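PDB 4R0M: McyG protein from Microcystis aeruginosa PCC 7806, which probably activates a phenylalanine-like starter acid as its adenylate and loads it onto a peptidyl carrier protein domain during microcystin synthesis. Local coordinates for residues A[274-286]-A[308-320]. Residues are numbered along the deposited sequence; the frame is centred on the assembly and turned at random.
Sequences PNFAFSLINQQAE and VSVKTIRLFLEIL
F278 and F316 form the tight centre of this contact between helices 275-282 and 310-320. CD2 of F278 lies over the middle of one face of the F316 ring. The planes meet obliquely, at 48°, with centroids 4.4 Å apart. I281 touches the rim of the same ring, its CB 3.6 Å from F316 CE1. I313 CD1 packs against F278 CD2.

Two asparagines supply the polar links. N282 has CG beside its backbone N (chi1 -65°), which swings the amide over to the other helix, among T312, L315, F316 and I319. Its ND2 donates to T312 O at 3.0 Å, with the acceptor near the amide plane. That carbonyl also takes the helical bond from F316 N. The other amide atom, N282 OD1, lies at the F316 ring edge, 3.3 Å from CD1. T312 answers as a knob among N275, F278, S279 and N282. At the N-terminal end, S309 N donates almost straight to N275 OD1 (176°), from above the carbonyl plane. S309 is the N-cap of helix 310-320, and V308 beside it touches the bound phenylalanyl-adenylate.

The packing is looser on the solvent side, where L315 is exposed and A285 CB meets I319 CD1 at 3.9 Å. The helices follow adjacent parallel strands 270-273 and 300-303 of the mixed sheet. F316 rests on L301 and I330 of that sheet, while L260 of helix 258-265 touches I281 and L320.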
loop_
_atom_site.group_PDB
_atom_site.type_symbol
_atom_site.label_atom_id
_atom_site.label_comp_id
_atom_site.label_asym_id
_atom_site.label_seq_id
_atom_site.Cartn_x
_atom_site.Cartn_y
_atom_site.Cartn_z
ATOM N N PRO A 274 7.064 0.098 1.703
ATOM C CA PRO A 274 6.896 -0.928 2.733
ATOM C C PRO A 274 8.240 -1.519 3.140
ATOM O O PRO A 274 9.260 -1.236 2.507
ATOM C CB PRO A 274 6.035 -1.998 2.041
ATOM C CG PRO A 274 5.480 -1.339 0.824
ATOM C CD PRO A 274 6.526 -0.351 0.409
ATOM N N ASN A 275 8.225 -2.339 4.187
ATOM C CA ASN A 275 9.442 -2.920 4.749
ATOM C C ASN A 275 10.357 -3.634 3.748
ATOM O O ASN A 275 11.581 -3.484 3.820
ATOM C CB ASN A 275 9.099 -3.855 5.910
ATOM C CG ASN A 275 10.332 -4.372 6.621
ATOM O OD1 ASN A 275 10.928 -3.676 7.448
ATOM N ND2 ASN A 275 10.725 -5.602 6.301
ATOM N N PHE A 276 9.777 -4.393 2.817
ATOM C CA PHE A 276 10.569 -5.199 1.880
ATOM C C PHE A 276 11.537 -4.367 1.036
ATOM O O PHE A 276 12.640 -4.818 0.714
ATOM C CB PHE A 276 9.675 -6.077 0.985
ATOM C CG PHE A 276 8.939 -5.319 -0.087
ATOM C CD1 PHE A 276 9.560 -5.000 -1.293
ATOM C CD2 PHE A 276 7.617 -4.937 0.099
ATOM C CE1 PHE A 276 8.883 -4.299 -2.279
ATOM C CE2 PHE A 276 6.933 -4.243 -0.886
ATOM C CZ PHE A 276 7.566 -3.923 -2.076
ATOM N N ALA A 277 11.119 -3.153 0.683
ATOM C CA ALA A 277 11.932 -2.272 -0.152
ATOM C C ALA A 277 13.175 -1.778 0.586
ATOM O O ALA A 277 14.234 -1.595 -0.023
ATOM C CB ALA A 277 11.103 -1.109 -0.656
ATOM N N PHE A 278 13.040 -1.578 1.896
ATOM C CA PHE A 278 14.182 -1.280 2.762
ATOM C C PHE A 278 15.199 -2.419 2.700
ATOM O O PHE A 278 16.404 -2.178 2.618
ATOM C CB PHE A 278 13.727 -1.059 4.210
ATOM C CG PHE A 278 13.103 0.287 4.459
ATOM C CD1 PHE A 278 11.859 0.612 3.924
ATOM C CD2 PHE A 278 13.754 1.229 5.252
ATOM C CE1 PHE A 278 11.286 1.853 4.163
ATOM C CE2 PHE A 278 13.182 2.471 5.495
ATOM C CZ PHE A 278 11.948 2.783 4.950
ATOM N N SER A 279 14.697 -3.654 2.725
ATOM C CA SER A 279 15.529 -4.847 2.604
ATOM C C SER A 279 16.190 -4.948 1.229
ATOM O O SER A 279 17.348 -5.355 1.130
ATOM C CB SER A 279 14.712 -6.108 2.900
ATOM O OG SER A 279 15.526 -7.266 2.845
ATOM N N LEU A 280 15.458 -4.575 0.178
ATOM C CA LEU A 280 16.003 -4.543 -1.183
ATOM C C LEU A 280 17.202 -3.601 -1.298
ATOM O O LEU A 280 18.132 -3.861 -2.064
ATOM C CB LEU A 280 14.933 -4.137 -2.202
ATOM C CG LEU A 280 13.789 -5.096 -2.546
ATOM C CD1 LEU A 280 12.761 -4.374 -3.403
ATOM C CD2 LEU A 280 14.292 -6.349 -3.252
ATOM N N ILE A 281 17.165 -2.505 -0.541
ATOM C CA ILE A 281 18.292 -1.575 -0.461
ATOM C C ILE A 281 19.444 -2.224 0.307
ATOM O O ILE A 281 20.598 -2.153 -0.123
ATOM C CB ILE A 281 17.886 -0.229 0.192
ATOM C CG1 ILE A 281 16.861 0.521 -0.679
ATOM C CG2 ILE A 281 19.110 0.632 0.502
ATOM C CD1 ILE A 281 17.383 1.034 -2.009
ATOM N N ASN A 282 19.120 -2.865 1.430
ATOM C CA ASN A 282 20.100 -3.615 2.219
ATOM C C ASN A 282 20.852 -4.670 1.404
ATOM O O ASN A 282 22.024 -4.933 1.666
ATOM C CB ASN A 282 19.440 -4.257 3.446
ATOM C CG ASN A 282 18.912 -3.229 4.436
ATOM O OD1 ASN A 282 19.143 -2.027 4.292
ATOM N ND2 ASN A 282 18.197 -3.702 5.450
ATOM N N GLN A 283 20.177 -5.252 0.413
ATOM C CA GLN A 283 20.796 -6.209 -0.515
ATOM C C GLN A 283 21.904 -5.568 -1.351
ATOM O O GLN A 283 22.795 -6.259 -1.852
ATOM C CB GLN A 283 19.746 -6.827 -1.450
ATOM C CG GLN A 283 18.686 -7.677 -0.762
ATOM C CD GLN A 283 19.231 -8.989 -0.229
ATOM O OE1 GLN A 283 19.502 -9.119 0.962
ATOM N NE2 GLN A 283 19.399 -9.967 -1.115
ATOM N N GLN A 284 21.840 -4.246 -1.498
ATOM C CA GLN A 284 22.804 -3.494 -2.300
ATOM C C GLN A 284 23.953 -2.929 -1.457
ATOM O O GLN A 284 24.667 -2.029 -1.899
ATOM C CB GLN A 284 22.095 -2.360 -3.051
ATOM C CG GLN A 284 20.941 -2.805 -3.939
ATOM C CD GLN A 284 21.401 -3.390 -5.262
ATOM O OE1 GLN A 284 22.227 -2.803 -5.963
ATOM N NE2 GLN A 284 20.854 -4.545 -5.617
ATOM N N ALA A 285 24.134 -3.470 -0.253
ATOM C CA ALA A 285 25.162 -2.998 0.685
ATOM C C ALA A 285 26.572 -2.969 0.088
ATOM O O ALA A 285 27.350 -2.054 0.372
ATOM C CB ALA A 285 25.142 -3.831 1.960
ATOM N N GLU A 286 26.886 -3.967 -0.736
ATOM C CA GLU A 286 28.199 -4.095 -1.368
ATOM C C GLU A 286 28.511 -2.932 -2.315
ATOM O O GLU A 286 29.523 -2.249 -2.148
ATOM C CB GLU A 286 28.313 -5.447 -2.096
ATOM C CG GLU A 286 29.613 -5.673 -2.862
ATOM C CD GLU A 286 30.851 -5.689 -1.975
ATOM O OE1 GLU A 286 30.756 -6.114 -0.802
ATOM O OE2 GLU A 286 31.928 -5.279 -2.459
ATOM N N VAL A 308 6.980 -3.996 10.263
ATOM C CA VAL A 308 8.319 -3.414 10.199
ATOM C C VAL A 308 9.308 -4.306 10.951
ATOM O O VAL A 308 9.071 -4.675 12.104
ATOM C CB VAL A 308 8.342 -1.976 10.778
ATOM C CG1 VAL A 308 9.712 -1.337 10.603
ATOM C CG2 VAL A 308 7.270 -1.111 10.122
ATOM N N SER A 309 10.409 -4.647 10.287
ATOM C CA SER A 309 11.435 -5.508 10.873
ATOM C C SER A 309 12.546 -4.707 11.552
ATOM O O SER A 309 13.214 -3.885 10.915
ATOM C CB SER A 309 12.020 -6.442 9.809
ATOM O OG SER A 309 13.170 -7.116 10.292
ATOM N N VAL A 310 12.731 -4.964 12.846
ATOM C CA VAL A 310 13.766 -4.325 13.667
ATOM C C VAL A 310 15.155 -4.472 13.040
ATOM O O VAL A 310 15.878 -3.487 12.886
ATOM C CB VAL A 310 13.775 -4.900 15.108
ATOM C CG1 VAL A 310 14.875 -4.265 15.952
ATOM C CG2 VAL A 310 12.422 -4.716 15.778
ATOM N N LYS A 311 15.513 -5.704 12.672
ATOM C CA LYS A 311 16.832 -6.011 12.108
ATOM C C LYS A 311 17.070 -5.367 10.744
ATOM O O LYS A 311 18.197 -4.990 10.420
ATOM C CB LYS A 311 17.044 -7.525 12.003
ATOM C CG LYS A 311 17.225 -8.231 13.340
ATOM C CD LYS A 311 17.830 -9.622 13.175
ATOM C CE LYS A 311 16.831 -10.641 12.635
ATOM N NZ LYS A 311 15.761 -10.984 13.614
ATOM N N THR A 312 16.004 -5.253 9.955
ATOM C CA THR A 312 16.073 -4.661 8.619
ATOM C C THR A 312 16.276 -3.147 8.702
ATOM O O THR A 312 17.113 -2.590 7.990
ATOM C CB THR A 312 14.814 -5.007 7.788
ATOM O OG1 THR A 312 14.646 -6.430 7.752
ATOM C CG2 THR A 312 14.929 -4.485 6.360
ATOM N N ILE A 313 15.515 -2.493 9.577
ATOM C CA ILE A 313 15.657 -1.055 9.814
ATOM C C ILE A 313 17.036 -0.708 10.379
ATOM O O ILE A 313 17.678 0.244 9.918
ATOM C CB ILE A 313 14.547 -0.517 10.744
ATOM C CG1 ILE A 313 13.216 -0.405 9.994
ATOM C CG2 ILE A 313 14.928 0.839 11.322
ATOM C CD1 ILE A 313 13.145 0.730 8.990
ATOM N N ARG A 314 17.483 -1.486 11.365
ATOM C CA ARG A 314 18.785 -1.284 12.006
ATOM C C ARG A 314 19.921 -1.310 10.983
ATOM O O ARG A 314 20.817 -0.462 11.018
ATOM C CB ARG A 314 19.012 -2.342 13.092
ATOM C CG ARG A 314 20.291 -2.174 13.898
ATOM C CD ARG A 314 20.556 -3.397 14.763
ATOM N NE ARG A 314 21.936 -3.433 15.247
ATOM C CZ ARG A 314 22.327 -3.039 16.457
ATOM N NH1 ARG A 314 21.448 -2.573 17.337
ATOM N NH2 ARG A 314 23.608 -3.116 16.792
ATOM N N LEU A 315 19.864 -2.278 10.070
ATOM C CA LEU A 315 20.863 -2.420 9.018
ATOM C C LEU A 315 20.760 -1.292 7.990
ATOM O O LEU A 315 21.772 -0.843 7.450
ATOM C CB LEU A 315 20.727 -3.788 8.338
ATOM C CG LEU A 315 21.751 -4.202 7.276
ATOM C CD1 LEU A 315 23.159 -4.302 7.853
ATOM C CD2 LEU A 315 21.343 -5.519 6.631
ATOM N N PHE A 316 19.531 -0.844 7.736
ATOM C CA PHE A 316 19.246 0.233 6.786
ATOM C C PHE A 316 19.903 1.541 7.227
ATOM O O PHE A 316 20.506 2.242 6.413
ATOM C CB PHE A 316 17.730 0.406 6.644
ATOM C CG PHE A 316 17.310 1.250 5.472
ATOM C CD1 PHE A 316 17.200 0.696 4.201
ATOM C CD2 PHE A 316 16.995 2.596 5.644
ATOM C CE1 PHE A 316 16.799 1.470 3.123
ATOM C CE2 PHE A 316 16.592 3.373 4.569
ATOM C CZ PHE A 316 16.493 2.811 3.307
ATOM N N LEU A 317 19.785 1.852 8.518
ATOM C CA LEU A 317 20.428 3.022 9.113
ATOM C C LEU A 317 21.947 2.958 9.001
ATOM O O LEU A 317 22.575 3.914 8.547
ATOM C CB LEU A 317 20.022 3.176 10.581
ATOM C CG LEU A 317 18.745 3.962 10.876
ATOM C CD1 LEU A 317 18.143 3.551 12.210
ATOM C CD2 LEU A 317 18.989 5.464 10.830
ATOM N N GLU A 318 22.524 1.826 9.401
ATOM C CA GLU A 318 23.975 1.625 9.375
ATOM C C GLU A 318 24.569 1.833 7.983
ATOM O O GLU A 318 25.623 2.458 7.839
ATOM C CB GLU A 318 24.341 0.230 9.892
ATOM C CG GLU A 318 24.186 0.052 11.394
ATOM C CD GLU A 318 24.332 -1.395 11.835
ATOM O OE1 GLU A 318 25.119 -2.144 11.213
ATOM O OE2 GLU A 318 23.658 -1.784 12.813
ATOM N N ILE A 319 23.883 1.309 6.970
ATOM C CA ILE A 319 24.326 1.428 5.584
ATOM C C ILE A 319 24.221 2.872 5.084
ATOM O O ILE A 319 25.148 3.383 4.451
ATOM C CB ILE A 319 23.532 0.483 4.649
ATOM C CG1 ILE A 319 23.821 -0.984 4.988
ATOM C CG2 ILE A 319 23.864 0.757 3.187
ATOM C CD1 ILE A 319 22.818 -1.965 4.414
ATOM N N LEU A 320 23.102 3.529 5.389
ATOM C CA LEU A 320 22.780 4.815 4.771
ATOM C C LEU A 320 23.156 6.070 5.565
ATOM O O LEU A 320 23.123 7.172 5.015
ATOM C CB LEU A 320 21.308 4.862 4.335
ATOM C CG LEU A 320 20.905 4.002 3.130
ATOM C CD1 LEU A 320 19.522 4.401 2.650
ATOM C CD2 LEU A 320 21.900 4.103 1.983
#